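DNA helicase RecQ (Deinococcus radiodurans, PDB 4Q48) probably couples ATP hydrolysis to the unwinding of duplex DNA, moving 3'-5' along it, here as the catalytic core of a longer RecQ-family helicase. Local coordinates at residues C381-Q384 against V385-Y389; G442-D446 against K447-Q451; L125-P128 against R129-D132; S355-E359 against E360-V364; R275-V278 against Q279-L283. One frame throughout, in Å; residues are numbered along the deposited sequence.

From the N terminus, contact 3 comes first, at the turn between helices 122-125 and 128-135 of the first RecA-like helicase domain. Contact 5 follows within helix 272-284 of the second, and closes no loop. Contact 4 lies where the loop after helix 342-354 enters helix 359-376; contact 1 begins the next helix, 382-389, at the zinc site, with nearest atoms about 7 Å from contact 4. Contact 2, in the RQC domain, opens helix 446-451. Each contact is one continuous piece of chain, so none nests within or crosses another. Contacts 2 and 5 are farthest apart, with centres about 66 Å from each other.

Contact 1: residues C381-Q384 against V385-Y389; sequences CRRQ and VLLHY. With ZN (zinc ion), chain C.
Cys-381 is the N-cap of helix 382-389 and does two jobs with one sulfur: SG binds the zinc ion at 2.4 Å and accepts the backbone N-H of Gln-384 at 3.6 Å, almost straight at 170°. SG, anti to the backbone N (chi1 -177°), lies beside the carbonyl carbon, where it meets both partners. Cys-398, Cys-401 and Cys-404 complete the Cys4 zinc site. Arg-382 O receives Leu-386 N at 3.0 Å in the carbonyl plane, while the guanidinium group of Arg-382 forms a salt bridge with Asp-402 and a hydrogen bond with Tyr-375 O. Arg-383 O takes Leu-387 N at 2.9 Å, and CG of Arg-383 lies 3.9 Å from CD1 of Leu-387, the two side chains pointing the same way; the Arg-383 guanidinium forms a salt bridge with Asp-208 and hydrogen bonds to Ile-212 O and Asn-400 O. Gln-384 O then accepts His-388 N at 3.1 Å. A metal-bound sulfur is probably a thiolate, so the capping N-H would help to stabilise its negative charge.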
loop_
_atom_site.group_PDB
_atom_site.type_symbol
_atom_site.label_atom_id
_atom_site.label_comp_id
_atom_site.label_asym_id
_atom_site.label_seq_id
_atom_site.Cartn_x
_atom_site.Cartn_y
_atom_site.Cartn_z
ATOM N N CYS A 381 16.826 3.635 -8.929
ATOM C CA CYS A 381 15.443 4.007 -9.299
ATOM C C CYS A 381 14.424 4.068 -8.163
ATOM O O CYS A 381 14.208 3.059 -7.481
ATOM C CB CYS A 381 14.957 3.022 -10.349
ATOM S SG CYS A 381 13.302 3.317 -11.015
ATOM N N ARG A 382 13.830 5.242 -7.932
ATOM C CA ARG A 382 12.832 5.389 -6.864
ATOM C C ARG A 382 11.601 4.545 -7.113
ATOM O O ARG A 382 11.021 4.023 -6.174
ATOM C CB ARG A 382 12.326 6.816 -6.723
ATOM C CG ARG A 382 13.330 7.874 -6.761
ATOM C CD ARG A 382 12.731 9.059 -6.110
ATOM N NE ARG A 382 13.115 8.975 -4.725
ATOM C CZ ARG A 382 14.247 9.479 -4.271
ATOM N NH1 ARG A 382 15.055 10.132 -5.102
ATOM N NH2 ARG A 382 14.552 9.347 -2.995
ATOM N N ARG A 383 11.181 4.472 -8.378
ATOM C CA ARG A 383 9.929 3.826 -8.740
ATOM C C ARG A 383 9.993 2.350 -8.354
ATOM O O ARG A 383 9.100 1.855 -7.681
ATOM C CB ARG A 383 9.636 3.984 -10.240
ATOM C CG ARG A 383 8.163 3.814 -10.624
ATOM C CD ARG A 383 7.925 3.955 -12.104
ATOM N NE ARG A 383 8.204 5.299 -12.578
ATOM C CZ ARG A 383 7.285 6.254 -12.691
ATOM N NH1 ARG A 383 6.029 5.984 -12.363
ATOM N NH2 ARG A 383 7.614 7.470 -13.143
ATOM N N GLN A 384 11.096 1.684 -8.705
ATOM C CA GLN A 384 11.313 0.299 -8.312
ATOM C C GLN A 384 11.125 0.107 -6.808
ATOM O O GLN A 384 10.435 -0.832 -6.388
ATOM C CB GLN A 384 12.699 -0.191 -8.721
ATOM C CG GLN A 384 12.804 -0.615 -10.174
ATOM C CD GLN A 384 14.223 -0.986 -10.598
ATOM O OE1 GLN A 384 15.216 -0.486 -10.055
ATOM N NE2 GLN A 384 14.322 -1.851 -11.598
ATOM N N VAL A 385 11.701 0.987 -5.997
ATOM C CA VAL A 385 11.585 0.850 -4.548
ATOM C C VAL A 385 10.154 1.036 -4.081
ATOM O O VAL A 385 9.685 0.303 -3.210
ATOM C CB VAL A 385 12.496 1.852 -3.809
ATOM C CG1 VAL A 385 12.120 1.969 -2.324
ATOM C CG2 VAL A 385 13.983 1.481 -3.972
ATOM N N LEU A 386 9.468 2.023 -4.659
ATOM C CA LEU A 386 8.078 2.371 -4.299
ATOM C C LEU A 386 7.111 1.235 -4.590
ATOM O O LEU A 386 6.314 0.855 -3.739
ATOM C CB LEU A 386 7.626 3.635 -5.050
ATOM C CG LEU A 386 6.148 4.046 -5.048
ATOM C CD1 LEU A 386 5.689 4.408 -3.649
ATOM C CD2 LEU A 386 5.929 5.229 -5.945
ATOM N N LEU A 387 7.236 0.668 -5.786
ATOM C CA LEU A 387 6.335 -0.361 -6.268
ATOM C C LEU A 387 6.578 -1.664 -5.509
ATOM O O LEU A 387 5.637 -2.428 -5.256
ATOM C CB LEU A 387 6.514 -0.533 -7.781
ATOM C CG LEU A 387 6.057 0.704 -8.600
ATOM C CD1 LEU A 387 6.242 0.517 -10.086
ATOM C CD2 LEU A 387 4.615 1.066 -8.319
ATOM N N HIS A 388 7.826 -1.886 -5.093
ATOM C CA HIS A 388 8.196 -3.081 -4.338
ATOM C C HIS A 388 7.456 -3.150 -2.993
ATOM O O HIS A 388 7.064 -4.220 -2.527
ATOM C CB HIS A 388 9.711 -3.111 -4.113
ATOM C CG HIS A 388 10.156 -4.156 -3.130
ATOM N ND1 HIS A 388 10.362 -5.477 -3.485
ATOM C CD2 HIS A 388 10.396 -4.082 -1.800
ATOM C CE1 HIS A 388 10.721 -6.165 -2.418
ATOM N NE2 HIS A 388 10.750 -5.344 -1.383
ATOM N N TYR A 389 7.245 -1.997 -2.379
ATOM C CA TYR A 389 6.510 -1.922 -1.123
ATOM C C TYR A 389 5.092 -2.495 -1.285
ATOM O O TYR A 389 4.529 -3.060 -0.355
ATOM C CB TYR A 389 6.444 -0.479 -0.669
ATOM C CG TYR A 389 5.914 -0.234 0.714
ATOM C CD1 TYR A 389 6.732 -0.395 1.836
ATOM C CD2 TYR A 389 4.590 0.155 0.915
ATOM C CE1 TYR A 389 6.246 -0.161 3.128
ATOM C CE2 TYR A 389 4.093 0.397 2.210
ATOM C CZ TYR A 389 4.931 0.248 3.306
ATOM O OH TYR A 389 4.452 0.490 4.581
HETATM ZN ZN ZN C . 13.495 5.431 -12.058
#

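Contact 2: residues G442-D446 against K447-Q451; sequences GRETD and KVLAQ
Thr-445 and Lys-447 lie side by side at the N-terminal end of helix 446-451 in the RQC domain, their side chains pointing the same way: CG2 of Thr-445 is 3.3 Å from CG of Lys-447. Thr-445 holds the N-cap position, yet its side chain makes no capping bond; OG1, anti to the carbonyl carbon, instead has a weak hydrogen bond to Asp-438 of the preceding helix. Leu-449 is turned differently, its side chain running at a slant to those of both Glu-444 and Asp-446. One branch, CD2, meets OE1 of Glu-444 at 3.2 Å, and the other, CD1, lies 3.7 Å from OD1 of Asp-446. Each carboxylate oxygen thus meets a different methyl of Leu-449. Val-448 is buried, with CG2 3.6 Å from Arg-443 O, and it also packs on His-435 and Asp-438 of helix 433-441 and on Phe-459. Between the Schellman motif at Gly-442 and the new helix, Glu-444 is the centre of an inverse gamma turn. In the helix the first backbone bonds run from Leu-449 N to Thr-445 O, 3.1 Å, and from Ala-450 N to Asp-446 O, 2.7 Å with an N-H...O angle of 161°.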
loop_
_atom_site.group_PDB
_atom_site.type_symbol
_atom_site.label_atom_id
_atom_site.label_comp_id
_atom_site.label_asym_id
_atom_site.label_seq_id
_atom_site.Cartn_x
_atom_site.Cartn_y
_atom_site.Cartn_z
ATOM N N GLY A 442 35.236 -12.399 12.668
ATOM C CA GLY A 442 36.144 -13.413 13.154
ATOM C C GLY A 442 36.438 -13.184 14.617
ATOM O O GLY A 442 37.576 -13.375 15.047
ATOM N N ARG A 443 35.428 -12.732 15.363
ATOM C CA ARG A 443 35.562 -12.562 16.808
ATOM C C ARG A 443 35.056 -13.795 17.544
ATOM O O ARG A 443 33.912 -14.217 17.342
ATOM C CB ARG A 443 34.787 -11.351 17.311
ATOM C CG ARG A 443 35.249 -10.000 16.816
ATOM C CD ARG A 443 34.160 -9.004 17.200
ATOM N NE ARG A 443 34.543 -7.606 17.070
ATOM C CZ ARG A 443 33.668 -6.610 17.166
ATOM N NH1 ARG A 443 32.387 -6.894 17.411
ATOM N NH2 ARG A 443 34.064 -5.343 17.023
ATOM N N GLU A 444 35.896 -14.355 18.416
ATOM C CA GLU A 444 35.505 -15.541 19.166
ATOM C C GLU A 444 34.766 -15.167 20.443
ATOM O O GLU A 444 35.244 -15.424 21.547
ATOM C CB GLU A 444 36.715 -16.428 19.477
ATOM C CG GLU A 444 37.668 -16.618 18.286
ATOM C CD GLU A 444 38.305 -18.007 18.251
ATOM O OE1 GLU A 444 37.763 -18.927 18.901
ATOM O OE2 GLU A 444 39.327 -18.187 17.556
ATOM N N THR A 445 33.584 -14.570 20.274
ATOM C CA THR A 445 32.690 -14.322 21.391
ATOM C C THR A 445 32.282 -15.698 21.864
ATOM O O THR A 445 32.499 -16.689 21.173
ATOM C CB THR A 445 31.430 -13.519 21.007
ATOM O OG1 THR A 445 31.754 -12.532 20.030
ATOM C CG2 THR A 445 30.812 -12.848 22.239
ATOM N N ASP A 446 31.650 -15.785 23.015
ATOM C CA ASP A 446 31.410 -17.104 23.547
ATOM C C ASP A 446 30.110 -17.626 22.985
ATOM O O ASP A 446 29.941 -18.845 22.832
ATOM C CB ASP A 446 31.415 -17.051 25.074
ATOM C CG ASP A 446 32.804 -16.717 25.639
ATOM O OD1 ASP A 446 33.816 -16.866 24.905
ATOM O OD2 ASP A 446 32.871 -16.276 26.811
ATOM N N LYS A 447 29.210 -16.695 22.648
ATOM C CA LYS A 447 28.000 -17.016 21.869
ATOM C C LYS A 447 28.430 -17.707 20.577
ATOM O O LYS A 447 27.792 -18.664 20.124
ATOM C CB LYS A 447 27.175 -15.763 21.569
ATOM C CG LYS A 447 28.030 -14.507 21.568
ATOM C CD LYS A 447 27.471 -13.307 20.762
ATOM C CE LYS A 447 26.292 -12.606 21.452
ATOM N NZ LYS A 447 25.807 -11.424 20.670
ATOM N N VAL A 448 29.512 -17.202 19.985
ATOM C CA VAL A 448 30.061 -17.804 18.782
ATOM C C VAL A 448 30.566 -19.228 19.070
ATOM O O VAL A 448 30.140 -20.183 18.421
ATOM C CB VAL A 448 31.210 -16.946 18.187
ATOM C CG1 VAL A 448 32.073 -17.762 17.218
ATOM C CG2 VAL A 448 30.660 -15.713 17.515
ATOM N N LEU A 449 31.414 -19.372 20.084
ATOM C CA LEU A 449 32.049 -20.650 20.402
ATOM C C LEU A 449 30.976 -21.680 20.771
ATOM O O LEU A 449 31.065 -22.856 20.394
ATOM C CB LEU A 449 33.050 -20.463 21.547
ATOM C CG LEU A 449 34.247 -19.549 21.211
ATOM C CD1 LEU A 449 35.125 -19.216 22.428
ATOM C CD2 LEU A 449 35.102 -20.115 20.098
ATOM N N ALA A 450 29.949 -21.223 21.481
ATOM C CA ALA A 450 28.815 -22.073 21.837
ATOM C C ALA A 450 28.095 -22.736 20.641
ATOM O O ALA A 450 27.487 -23.803 20.797
ATOM C CB ALA A 450 27.815 -21.262 22.651
ATOM N N GLN A 451 28.131 -22.098 19.466
ATOM C CA GLN A 451 27.442 -22.618 18.273
ATOM C C GLN A 451 28.417 -23.227 17.252
ATOM O O GLN A 451 27.993 -23.784 16.227
ATOM C CB GLN A 451 26.599 -21.523 17.613
ATOM C CG GLN A 451 25.577 -20.855 18.509
ATOM C CD GLN A 451 24.295 -21.650 18.624
ATOM O OE1 GLN A 451 24.072 -22.587 17.864
ATOM N NE2 GLN A 451 23.444 -21.281 19.578
#

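Contact 3: residues L125-P128 against R129-D132; sequences LLMP and RTLD
Backbone hydrogen bonds join Met-127 and Pro-128 to the first turn of helix 128-135, where the chain passes from helix 122-125 in the first RecA-like (DEAD/DEAH-box) helicase domain. Met-127, the N-cap residue, offers one carbonyl oxygen to two donors. Leu-131 N reaches Met-127 O at 3.1 Å, at a C=O...N angle of 167°, whereas Thr-130 N, although nearer at 2.8 Å, makes a weak bond because its N-H...O angle is 116°. Asp-132 N to Pro-128 O is weak as well, at 3.3 Å. The apolar contact is between two leucines: with CG anti to the carbonyl carbon (chi1 -75°), Leu-131 reaches back over the preceding turn and sets CD2 4.3 Å from CD1 of Leu-125. Its other branch, CD1, meets a carbonyl, 3.7 Å from Leu-126 O. Both leucines are buried; Leu-125 packs on Leu-167, Leu-131 on Arg-170 and Phe-171, which sets the turn against helix 165-170 and the loop after it. Among the polar side chains, OG1 of Thr-130 is hydrogen-bonded to Arg-124 O, Arg-129 extends to a salt bridge with Glu-107, and Asp-132 forms one with Arg-170. Pro-128 lacks an N-H, and as first residue of the helix its nitrogen has no helical i to i-4 bond to make; the charges of Arg-129 and Asp-132 are probably balanced by Glu-107 and Arg-170.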
loop_
_atom_site.group_PDB
_atom_site.type_symbol
_atom_site.label_atom_id
_atom_site.label_comp_id
_atom_site.label_asym_id
_atom_site.label_seq_id
_atom_site.Cartn_x
_atom_site.Cartn_y
_atom_site.Cartn_z
ATOM N N LEU A 125 -22.162 -9.511 9.733
ATOM C CA LEU A 125 -21.765 -10.821 9.234
ATOM C C LEU A 125 -21.390 -11.823 10.319
ATOM O O LEU A 125 -21.745 -13.002 10.240
ATOM C CB LEU A 125 -20.592 -10.698 8.267
ATOM C CG LEU A 125 -19.981 -12.042 7.864
ATOM C CD1 LEU A 125 -20.939 -12.769 6.955
ATOM C CD2 LEU A 125 -18.623 -11.901 7.176
ATOM N N LEU A 126 -20.682 -11.366 11.344
ATOM C CA LEU A 126 -20.086 -12.313 12.281
ATOM C C LEU A 126 -21.076 -12.752 13.344
ATOM O O LEU A 126 -20.792 -13.681 14.105
ATOM C CB LEU A 126 -18.826 -11.711 12.915
ATOM C CG LEU A 126 -17.692 -11.441 11.926
ATOM C CD1 LEU A 126 -16.804 -10.309 12.399
ATOM C CD2 LEU A 126 -16.886 -12.700 11.730
ATOM N N MET A 127 -22.229 -12.088 13.396
ATOM C CA MET A 127 -23.312 -12.482 14.303
ATOM C C MET A 127 -23.750 -13.937 14.013
ATOM O O MET A 127 -23.982 -14.309 12.835
ATOM C CB MET A 127 -24.518 -11.548 14.164
ATOM C CG MET A 127 -24.359 -10.141 14.693
ATOM S SD MET A 127 -25.871 -9.197 14.366
ATOM C CE MET A 127 -25.631 -7.782 15.456
ATOM N N PRO A 128 -23.875 -14.767 15.072
ATOM C CA PRO A 128 -24.155 -16.203 14.895
ATOM C C PRO A 128 -25.432 -16.440 14.087
ATOM O O PRO A 128 -25.512 -17.348 13.261
ATOM C CB PRO A 128 -24.305 -16.714 16.336
ATOM C CG PRO A 128 -23.579 -15.709 17.179
ATOM C CD PRO A 128 -23.847 -14.391 16.497
ATOM N N ARG A 129 -26.408 -15.576 14.304
ATOM C CA ARG A 129 -27.637 -15.617 13.534
ATOM C C ARG A 129 -27.384 -15.385 12.045
ATOM O O ARG A 129 -27.913 -16.119 11.198
ATOM C CB ARG A 129 -28.627 -14.599 14.081
ATOM C CG ARG A 129 -29.942 -14.621 13.407
ATOM C CD ARG A 129 -30.650 -13.319 13.633
ATOM N NE ARG A 129 -31.955 -13.268 12.987
ATOM C CZ ARG A 129 -32.207 -12.523 11.920
ATOM N NH1 ARG A 129 -31.225 -11.798 11.398
ATOM N NH2 ARG A 129 -33.425 -12.511 11.372
ATOM N N THR A 130 -26.577 -14.377 11.715
ATOM C CA THR A 130 -26.347 -14.048 10.317
ATOM C C THR A 130 -25.660 -15.201 9.564
ATOM O O THR A 130 -26.011 -15.517 8.430
ATOM C CB THR A 130 -25.481 -12.760 10.190
ATOM O OG1 THR A 130 -26.155 -11.668 10.815
ATOM C CG2 THR A 130 -25.201 -12.407 8.721
ATOM N N LEU A 131 -24.706 -15.848 10.213
ATOM C CA LEU A 131 -23.973 -16.939 9.583
ATOM C C LEU A 131 -24.917 -18.113 9.294
ATOM O O LEU A 131 -24.731 -18.858 8.328
ATOM C CB LEU A 131 -22.806 -17.359 10.474
ATOM C CG LEU A 131 -21.655 -16.341 10.426
ATOM C CD1 LEU A 131 -20.815 -16.457 11.667
ATOM C CD2 LEU A 131 -20.777 -16.471 9.182
ATOM N N ASP A 132 -25.956 -18.245 10.115
ATOM C CA ASP A 132 -26.948 -19.295 9.927
ATOM C C ASP A 132 -27.786 -19.056 8.656
ATOM O O ASP A 132 -28.001 -20.008 7.885
ATOM C CB ASP A 132 -27.875 -19.382 11.155
ATOM C CG ASP A 132 -27.255 -20.158 12.321
ATOM O OD1 ASP A 132 -26.229 -20.835 12.131
ATOM O OD2 ASP A 132 -27.784 -20.069 13.448
#

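Contact 4: residues S355-E359 against E360-V364; sequences SDAPE and EVKRV
Lys-362 reaches back from the helix to the loop, its NZ making a weak hydrogen bond to Ser-355 O at 2.9 Å; NZ also lies 3.5 Å from CB of Ser-355. CG of Lys-362 is anti to the carbonyl carbon (chi1 -84°) and the side chain runs extended until a bend at chi4 brings the ammonium group to Ser-355 O. Beside it, CB of Ala-357 touches CG1 of Val-361 at 3.9 Å, and Pro-358 lies alongside Val-361, CD to CG2 at 4.2 Å. Behind these contacts the loop is braced by an ST turn, in which Ser-355 OG accepts Ala-357 N at 3.2 Å. Pro-358, the N-cap of helix 359-376 in the zinc-binding region, then accepts Lys-362 N on its O at 3.1 Å, nearly collinear with the C=O bond (166°), and weakly Val-361 N. Glu-359 O takes Arg-363 N at 3.0 Å. Farther out, the side chain of Arg-363 touches Trp-153, and its guanidinium group forms a salt bridge with Asp-486.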
loop_
_atom_site.group_PDB
_atom_site.type_symbol
_atom_site.label_atom_id
_atom_site.label_comp_id
_atom_site.label_asym_id
_atom_site.label_seq_id
_atom_site.Cartn_x
_atom_site.Cartn_y
_atom_site.Cartn_z
ATOM N N SER A 355 4.353 9.703 21.883
ATOM C CA SER A 355 3.027 9.191 21.589
ATOM C C SER A 355 2.611 8.294 22.757
ATOM O O SER A 355 3.470 7.753 23.468
ATOM C CB SER A 355 3.047 8.429 20.252
ATOM O OG SER A 355 1.863 7.685 20.018
ATOM N N ASP A 356 1.308 8.177 23.003
ATOM C CA ASP A 356 0.838 7.306 24.078
ATOM C C ASP A 356 0.239 6.034 23.481
ATOM O O ASP A 356 -0.416 5.252 24.162
ATOM C CB ASP A 356 -0.190 8.029 24.965
ATOM C CG ASP A 356 0.086 7.831 26.455
ATOM O OD1 ASP A 356 0.714 6.806 26.803
ATOM O OD2 ASP A 356 -0.319 8.693 27.272
ATOM N N ALA A 357 0.523 5.817 22.205
ATOM C CA ALA A 357 0.031 4.664 21.477
ATOM C C ALA A 357 0.468 3.349 22.130
ATOM O O ALA A 357 1.401 3.335 22.934
ATOM C CB ALA A 357 0.503 4.728 20.031
ATOM N N PRO A 358 -0.276 2.259 21.857
ATOM C CA PRO A 358 0.065 0.887 22.246
ATOM C C PRO A 358 1.278 0.332 21.527
ATOM O O PRO A 358 1.659 0.798 20.460
ATOM C CB PRO A 358 -1.181 0.091 21.859
ATOM C CG PRO A 358 -2.260 1.066 21.961
ATOM C CD PRO A 358 -1.682 2.347 21.430
ATOM N N GLU A 359 1.843 -0.709 22.118
ATOM C CA GLU A 359 3.110 -1.263 21.688
ATOM C C GLU A 359 3.206 -1.547 20.193
ATOM O O GLU A 359 4.136 -1.094 19.538
ATOM C CB GLU A 359 3.356 -2.561 22.463
ATOM C CG GLU A 359 3.716 -2.336 23.920
ATOM C CD GLU A 359 3.743 -3.631 24.707
ATOM O OE1 GLU A 359 3.292 -4.669 24.143
ATOM O OE2 GLU A 359 4.215 -3.604 25.878
ATOM N N GLU A 360 2.207 -2.224 19.638
ATOM C CA GLU A 360 2.265 -2.609 18.227
ATOM C C GLU A 360 2.054 -1.426 17.306
ATOM O O GLU A 360 2.530 -1.440 16.186
ATOM C CB GLU A 360 1.267 -3.729 17.918
ATOM C CG GLU A 360 -0.187 -3.404 18.222
ATOM C CD GLU A 360 -0.568 -3.704 19.680
ATOM O OE1 GLU A 360 0.226 -4.373 20.384
ATOM O OE2 GLU A 360 -1.664 -3.281 20.120
ATOM N N VAL A 361 1.395 -0.381 17.781
ATOM C CA VAL A 361 1.215 0.797 16.949
ATOM C C VAL A 361 2.535 1.578 16.856
ATOM O O VAL A 361 2.872 2.127 15.803
ATOM C CB VAL A 361 0.096 1.691 17.485
ATOM C CG1 VAL A 361 -0.077 2.928 16.596
ATOM C CG2 VAL A 361 -1.186 0.895 17.545
ATOM N N LYS A 362 3.273 1.625 17.962
ATOM C CA LYS A 362 4.625 2.187 17.976
ATOM C C LYS A 362 5.575 1.364 17.093
ATOM O O LYS A 362 6.528 1.900 16.514
ATOM C CB LYS A 362 5.178 2.249 19.404
ATOM C CG LYS A 362 4.757 3.463 20.179
ATOM C CD LYS A 362 5.635 3.638 21.394
ATOM C CE LYS A 362 5.609 5.071 21.858
ATOM N NZ LYS A 362 4.205 5.550 21.813
ATOM N N ARG A 363 5.323 0.061 17.032
ATOM C CA ARG A 363 6.121 -0.836 16.231
ATOM C C ARG A 363 5.835 -0.633 14.748
ATOM O O ARG A 363 6.757 -0.549 13.938
ATOM C CB ARG A 363 5.854 -2.282 16.630
ATOM C CG ARG A 363 6.677 -3.279 15.839
ATOM C CD ARG A 363 6.654 -4.664 16.458
ATOM N NE ARG A 363 7.405 -5.619 15.643
ATOM C CZ ARG A 363 7.222 -6.937 15.674
ATOM N NH1 ARG A 363 6.305 -7.467 16.481
ATOM N NH2 ARG A 363 7.955 -7.727 14.902
ATOM N N VAL A 364 4.554 -0.544 14.406
ATOM C CA VAL A 364 4.124 -0.271 13.046
ATOM C C VAL A 364 4.608 1.102 12.553
ATOM O O VAL A 364 5.199 1.190 11.478
ATOM C CB VAL A 364 2.566 -0.371 12.929
ATOM C CG1 VAL A 364 2.034 0.249 11.631
ATOM C CG2 VAL A 364 2.136 -1.819 13.031
#

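Contact 5: residues R275-V278 against Q279-L283; sequences RNNV and QERFL
Val-278 and Phe-282 stand one turn apart on helix 272-284, the crossover helix of the beta-alpha-beta unit 263-266, 272-284, 289-292 in the second RecA-like domain. This is the tightly packed side. CB of Phe-282 lies 3.5 Å from Val-278 O, and Phe-282 N donates to the same oxygen at 3.0 Å. With CG anti to the backbone N (chi1 -166°), the phenyl ring turns toward the sheet, onto Val-290, Ala-238 and Ile-240; Val-278 itself packs on Tyr-266 and Val-290. Arg-281 lies at the margin, against Leu-264 of strand 263-266, and forms salt bridges with Asp-262 and Glu-285. The other side is looser and open to solvent: Asn-276, Asn-277 and Glu-280 are exposed there, and Glu-280 reaches on to Asn-284. The i to i+4 backbone bonds Glu-280 N to Asn-276 O and Arg-281 N to Asn-277 O, both 3.1 Å, join the two halves. Gln-279, partly exposed, packs like Arg-275 on Tyr-266, and its NE2 comes no nearer than 4.5 Å to OD1 of Asn-276. In the bond from Gln-279 N to Arg-275 O the donor stands above the carbonyl plane, 38° out of it, and CG of Gln-279 rests 3.2 Å from that same Arg-275 O.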
loop_
_atom_site.group_PDB
_atom_site.type_symbol
_atom_site.label_atom_id
_atom_site.label_comp_id
_atom_site.label_asym_id
_atom_site.label_seq_id
_atom_site.Cartn_x
_atom_site.Cartn_y
_atom_site.Cartn_z
ATOM N N ARG A 275 -15.415 24.455 2.096
ATOM C CA ARG A 275 -14.721 23.216 1.777
ATOM C C ARG A 275 -15.326 22.597 0.532
ATOM O O ARG A 275 -14.624 22.065 -0.339
ATOM C CB ARG A 275 -14.786 22.216 2.933
ATOM C CG ARG A 275 -14.209 20.853 2.559
ATOM C CD ARG A 275 -14.288 19.820 3.678
ATOM N NE ARG A 275 -13.891 20.414 4.948
ATOM C CZ ARG A 275 -14.123 19.872 6.137
ATOM N NH1 ARG A 275 -14.741 18.699 6.232
ATOM N NH2 ARG A 275 -13.725 20.503 7.230
ATOM N N ASN A 276 -16.641 22.710 0.444
ATOM C CA ASN A 276 -17.353 22.247 -0.718
ATOM C C ASN A 276 -17.076 23.275 -1.814
ATOM O O ASN A 276 -16.928 22.923 -2.984
ATOM C CB ASN A 276 -18.844 22.098 -0.396
ATOM C CG ASN A 276 -19.530 21.029 -1.232
ATOM O OD1 ASN A 276 -18.919 20.018 -1.603
ATOM N ND2 ASN A 276 -20.817 21.230 -1.504
ATOM N N ASN A 277 -16.970 24.543 -1.408
ATOM C CA ASN A 277 -16.625 25.654 -2.301
ATOM C C ASN A 277 -15.223 25.507 -2.903
ATOM O O ASN A 277 -15.014 25.781 -4.089
ATOM C CB ASN A 277 -16.745 26.981 -1.523
ATOM C CG ASN A 277 -16.243 28.204 -2.298
ATOM O OD1 ASN A 277 -15.041 28.350 -2.559
ATOM N ND2 ASN A 277 -17.159 29.118 -2.609
ATOM N N VAL A 278 -14.267 25.069 -2.087
ATOM C CA VAL A 278 -12.898 24.871 -2.554
ATOM C C VAL A 278 -12.850 23.703 -3.515
ATOM O O VAL A 278 -12.194 23.790 -4.546
ATOM C CB VAL A 278 -11.900 24.643 -1.404
ATOM C CG1 VAL A 278 -10.548 24.211 -1.953
ATOM C CG2 VAL A 278 -11.745 25.912 -0.593
ATOM N N GLN A 279 -13.548 22.619 -3.192
ATOM C CA GLN A 279 -13.610 21.517 -4.136
ATOM C C GLN A 279 -14.062 22.006 -5.509
ATOM O O GLN A 279 -13.346 21.819 -6.479
ATOM C CB GLN A 279 -14.559 20.415 -3.663
ATOM C CG GLN A 279 -14.140 19.660 -2.429
ATOM C CD GLN A 279 -14.828 18.310 -2.366
ATOM O OE1 GLN A 279 -15.177 17.738 -3.401
ATOM N NE2 GLN A 279 -15.033 17.795 -1.155
ATOM N N GLU A 280 -15.199 22.694 -5.581
ATOM C CA GLU A 280 -15.707 23.163 -6.874
ATOM C C GLU A 280 -14.717 24.086 -7.603
ATOM O O GLU A 280 -14.475 23.903 -8.795
ATOM C CB GLU A 280 -17.061 23.886 -6.720
ATOM C CG GLU A 280 -18.281 22.977 -6.441
ATOM C CD GLU A 280 -18.222 21.616 -7.144
ATOM O OE1 GLU A 280 -18.176 21.579 -8.393
ATOM O OE2 GLU A 280 -18.237 20.576 -6.442
ATOM N N ARG A 281 -14.112 25.044 -6.909
ATOM C CA ARG A 281 -13.160 25.909 -7.606
ATOM C C ARG A 281 -12.007 25.104 -8.220
ATOM O O ARG A 281 -11.550 25.391 -9.332
ATOM C CB ARG A 281 -12.608 26.990 -6.683
ATOM C CG ARG A 281 -13.504 28.192 -6.521
ATOM C CD ARG A 281 -12.651 29.445 -6.287
ATOM N NE ARG A 281 -11.722 29.693 -7.389
ATOM C CZ ARG A 281 -10.737 30.595 -7.356
ATOM N NH1 ARG A 281 -10.544 31.335 -6.264
ATOM N NH2 ARG A 281 -9.935 30.760 -8.409
ATOM N N PHE A 282 -11.554 24.092 -7.495
ATOM C CA PHE A 282 -10.529 23.205 -8.005
ATOM C C PHE A 282 -11.092 22.377 -9.161
ATOM O O PHE A 282 -10.487 22.299 -10.223
ATOM C CB PHE A 282 -9.999 22.299 -6.890
ATOM C CG PHE A 282 -8.715 21.586 -7.234
ATOM C CD1 PHE A 282 -7.647 22.277 -7.802
ATOM C CD2 PHE A 282 -8.561 20.229 -6.968
ATOM C CE1 PHE A 282 -6.462 21.626 -8.111
ATOM C CE2 PHE A 282 -7.385 19.574 -7.272
ATOM C CZ PHE A 282 -6.332 20.276 -7.852
ATOM N N LEU A 283 -12.279 21.805 -8.962
ATOM C CA LEU A 283 -12.862 20.841 -9.897
ATOM C C LEU A 283 -13.265 21.459 -11.235
ATOM O O LEU A 283 -13.209 20.792 -12.271
ATOM C CB LEU A 283 -14.116 20.204 -9.295
ATOM C CG LEU A 283 -14.239 19.530 -7.924
ATOM C CD1 LEU A 283 -15.680 19.069 -7.688
ATOM C CD2 LEU A 283 -13.250 18.417 -7.659
#